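Local coordinates for cell division control protein 13 (Saccharomyces cerevisiae, PDB 4HCE) that takes part in telomere maintenance, its OB2 domain forming a dimer that is required for productive binding of Stn1, at residues B[21-26]-B[44-49]. Residues are numbered along the deposited sequence; the frame is centred on the assembly and turned at random.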
ATOM      1  N   GLY B  21       9.860 -17.546   5.406  1.00 24.46           N
ATOM      2  CA  GLY B  21       8.624 -17.951   4.755  1.00 23.28           C
ATOM      3  C   GLY B  21       8.772 -17.709   3.281  1.00 24.13           C
ATOM      4  O   GLY B  21       9.777 -18.120   2.659  1.00 23.03           O
ATOM      5  N   LYS B  22       7.780 -17.025   2.719  1.00 24.44           N
ATOM      6  CA  LYS B  22       7.755 -16.815   1.290  1.00 25.93           C
ATOM      7  C   LYS B  22       7.258 -15.436   0.887  1.00 26.92           C
ATOM      8  O   LYS B  22       6.384 -14.824   1.541  1.00 27.49           O
ATOM      9  CB  LYS B  22       6.986 -17.960   0.565  1.00 27.57           C
ATOM     10  CG  LYS B  22       7.892 -19.174   0.216  1.00 29.28           C
ATOM     11  CD  LYS B  22       7.441 -20.048  -0.961  1.00 30.26           C
ATOM     12  CE  LYS B  22       7.488 -19.365  -2.311  1.00 29.68           C
ATOM     13  NZ  LYS B  22       8.859 -19.226  -2.907  1.00 29.62           N
ATOM     14  N   ILE B  23       7.834 -14.920  -0.187  1.00 28.21           N
ATOM     15  CA  ILE B  23       7.240 -13.766  -0.832  1.00 28.07           C
ATOM     16  C   ILE B  23       6.172 -14.315  -1.741  1.00 29.83           C
ATOM     17  O   ILE B  23       6.454 -15.150  -2.633  1.00 29.19           O
ATOM     18  CB  ILE B  23       8.248 -12.952  -1.640  1.00 28.07           C
ATOM     19  CG1 ILE B  23       9.335 -12.425  -0.706  1.00 26.82           C
ATOM     20  CG2 ILE B  23       7.539 -11.803  -2.375  1.00 26.74           C
ATOM     21  CD1 ILE B  23      10.603 -12.095  -1.440  1.00 28.29           C
ATOM     22  N   VAL B  24       4.947 -13.863  -1.485  1.00 28.71           N
ATOM     23  CA  VAL B  24       3.781 -14.412  -2.148  1.00 30.68           C
ATOM     24  C   VAL B  24       3.163 -13.405  -3.116  1.00 32.43           C
ATOM     25  O   VAL B  24       2.143 -13.678  -3.705  1.00 35.41           O
ATOM     26  CB  VAL B  24       2.712 -14.888  -1.139  1.00 29.34           C
ATOM     27  CG1 VAL B  24       3.208 -16.101  -0.385  1.00 29.06           C
ATOM     28  CG2 VAL B  24       2.346 -13.774  -0.165  1.00 29.32           C
ATOM     29  N   GLY B  25       3.785 -12.248  -3.281  1.00 33.95           N
ATOM     30  CA  GLY B  25       3.264 -11.259  -4.216  1.00 34.81           C
ATOM     31  C   GLY B  25       4.021  -9.952  -4.192  1.00 35.17           C
ATOM     32  O   GLY B  25       4.789  -9.660  -3.265  1.00 31.14           O
ATOM     33  N   MET B  26       3.805  -9.164  -5.235  1.00 36.24           N
ATOM     34  CA  MET B  26       4.375  -7.842  -5.299  1.00 36.59           C
ATOM     35  C   MET B  26       3.376  -6.840  -5.850  1.00 37.09           C
ATOM     36  O   MET B  26       2.467  -7.183  -6.616  1.00 35.44           O
ATOM     37  CB  MET B  26       5.713  -7.822  -6.074  1.00 38.54           C
ATOM     38  CG  MET B  26       5.641  -8.060  -7.570  1.00 40.56           C
ATOM     39  SD  MET B  26       7.261  -8.247  -8.379  1.00 39.37           S
ATOM     40  CE  MET B  26       6.778  -9.267  -9.752  1.00 39.29           C
ATOM     41  N   LEU B  44       6.524  -5.691  -1.453  1.00 27.02           N
ATOM     42  CA  LEU B  44       6.489  -7.164  -1.459  1.00 26.36           C
ATOM     43  C   LEU B  44       5.589  -7.682  -0.356  1.00 26.76           C
ATOM     44  O   LEU B  44       5.490  -7.061   0.702  1.00 29.24           O
ATOM     45  CB  LEU B  44       7.888  -7.748  -1.310  1.00 23.93           C
ATOM     46  CG  LEU B  44       8.949  -7.226  -2.286  1.00 24.57           C
ATOM     47  CD1 LEU B  44      10.272  -7.889  -1.924  1.00 24.68           C
ATOM     48  CD2 LEU B  44       8.599  -7.488  -3.741  1.00 24.81           C
ATOM     49  N   TYR B  45       4.939  -8.810  -0.597  1.00 26.41           N
ATOM     50  CA  TYR B  45       4.129  -9.449   0.424  1.00 26.89           C
ATOM     51  C   TYR B  45       4.766 -10.733   0.872  1.00 27.07           C
ATOM     52  O   TYR B  45       5.051 -11.626   0.064  1.00 28.04           O
ATOM     53  CB  TYR B  45       2.679  -9.669  -0.050  1.00 27.90           C
ATOM     54  CG  TYR B  45       2.087  -8.354  -0.423  1.00 29.82           C
ATOM     55  CD1 TYR B  45       1.864  -7.397   0.555  1.00 29.89           C
ATOM     56  CD2 TYR B  45       1.852  -8.011  -1.757  1.00 32.07           C
ATOM     57  CE1 TYR B  45       1.379  -6.153   0.248  1.00 30.76           C
ATOM     58  CE2 TYR B  45       1.365  -6.752  -2.087  1.00 32.82           C
ATOM     59  CZ  TYR B  45       1.141  -5.829  -1.072  1.00 33.62           C
ATOM     60  OH  TYR B  45       0.637  -4.584  -1.361  1.00 36.24           O
ATOM     61  N   PHE B  46       4.917 -10.819   2.185  1.00 26.04           N
ATOM     62  CA  PHE B  46       5.608 -11.896   2.838  1.00 26.63           C
ATOM     63  C   PHE B  46       4.739 -12.551   3.899  1.00 25.27           C
ATOM     64  O   PHE B  46       4.047 -11.875   4.660  1.00 25.82           O
ATOM     65  CB  PHE B  46       6.891 -11.361   3.451  1.00 27.18           C
ATOM     66  CG  PHE B  46       7.730 -12.410   4.100  1.00 29.11           C
ATOM     67  CD1 PHE B  46       8.781 -13.012   3.420  1.00 31.30           C
ATOM     68  CD2 PHE B  46       7.477 -12.771   5.397  1.00 29.61           C
ATOM     69  CE1 PHE B  46       9.544 -13.993   4.040  1.00 32.48           C
ATOM     70  CE2 PHE B  46       8.225 -13.729   6.010  1.00 32.10           C
ATOM     71  CZ  PHE B  46       9.263 -14.337   5.341  1.00 30.93           C
ATOM     72  N   THR B  47       4.763 -13.879   3.917  1.00 24.13           N
ATOM     73  CA  THR B  47       4.052 -14.674   4.924  1.00 23.48           C
ATOM     74  C   THR B  47       4.660 -16.082   5.088  1.00 24.06           C
ATOM     75  O   THR B  47       5.203 -16.650   4.128  1.00 23.28           O
ATOM     76  CB  THR B  47       2.535 -14.815   4.637  1.00 22.58           C
ATOM     77  OG1 THR B  47       1.887 -15.379   5.795  1.00 23.17           O
ATOM     78  CG2 THR B  47       2.265 -15.707   3.420  1.00 21.61           C
ATOM     79  N   GLN B  48       4.558 -16.628   6.302  1.00 25.29           N
ATOM     80  CA  GLN B  48       4.852 -18.049   6.542  1.00 27.95           C
ATOM     81  C   GLN B  48       3.552 -18.830   6.847  1.00 28.39           C
ATOM     82  O   GLN B  48       3.585 -20.008   7.207  1.00 27.82           O
ATOM     83  CB  GLN B  48       5.843 -18.192   7.689  1.00 28.85           C
ATOM     84  CG  GLN B  48       5.283 -17.715   9.027  1.00 30.29           C
ATOM     85  CD  GLN B  48       6.219 -17.951  10.212  1.00 33.40           C
ATOM     86  OE1 GLN B  48       5.886 -17.575  11.346  1.00 37.26           O
ATOM     87  NE2 GLN B  48       7.369 -18.585   9.975  1.00 29.00           N
ATOM     88  N   LEU B  49       2.421 -18.150   6.707  1.00 28.61           N
ATOM     89  CA  LEU B  49       1.106 -18.739   6.957  1.00 30.78           C
ATOM     90  C   LEU B  49       0.442 -19.141   5.653  1.00 30.31           C
ATOM     91  O   LEU B  49       0.042 -18.276   4.887  1.00 29.04           O
ATOM     92  CB  LEU B  49       0.197 -17.719   7.626  1.00 32.68           C
ATOM     93  CG  LEU B  49      -0.066 -17.778   9.116  1.00 39.59           C
ATOM     94  CD1 LEU B  49      -1.204 -18.786   9.332  1.00 44.46           C
ATOM     95  CD2 LEU B  49       1.188 -18.110   9.945  1.00 38.61           C
TER
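Phe46 and Tyr45 face Ile23 and Gly25 across two antiparallel strands of the OB fold, strand 22-26, broken by a beta bulge at Val24-Gly25, against the regular strand 44-47. Lys22 and Thr47 form a regular pair, each backbone N donating to the other's O. Further along, Val24 and Gly25 together oppose Tyr45: Val24 N gives a bond of 2.7 Å to Tyr45 O, while Gly25 O receives Tyr45 N at 2.8 Å.

Phe46 lies back along the first strand because its CG is anti to the backbone N (chi1 -177°). Its CB touches Lys22 O loosely; CG sits 3.8 Å from Lys22 O and CD1 only 3.5 Å from that oxygen, with Ile23 CG1 also against CD1. CE1 then passes to Lys22 N at 3.7 Å, and CZ reaches Gly21 N at 3.3 Å. Glycine suits position 21, since a CB would run into Thr47 O and crowd Phe46 CZ. With an alanine in place of Phe46, a gap would probably open beside the backbone of Gly21 and Lys22, and Ile23 CG1 would lose its aromatic neighbour.

Ile23, Met26 and Leu44 share that apolar face, where Ile23 packs on Leu93 and Leu95, and Met26 runs to helix 86-92. On the other face Tyr45 rests on Met120 of the second subunit, consistent with a place near the dimer interface. Lys22 bends there to give its ammonium to the carbonyl oxygens of Leu94, Lys97 and Asp99. Threonine serves position 47 twice over: its methyl CG2 meets Val24 CG1 at 3.9 Å, whereas the hydroxyl bonds to Asn63 O and closes an ST turn, Thr47 OG1 accepting from Leu49 N at 3.0 Å.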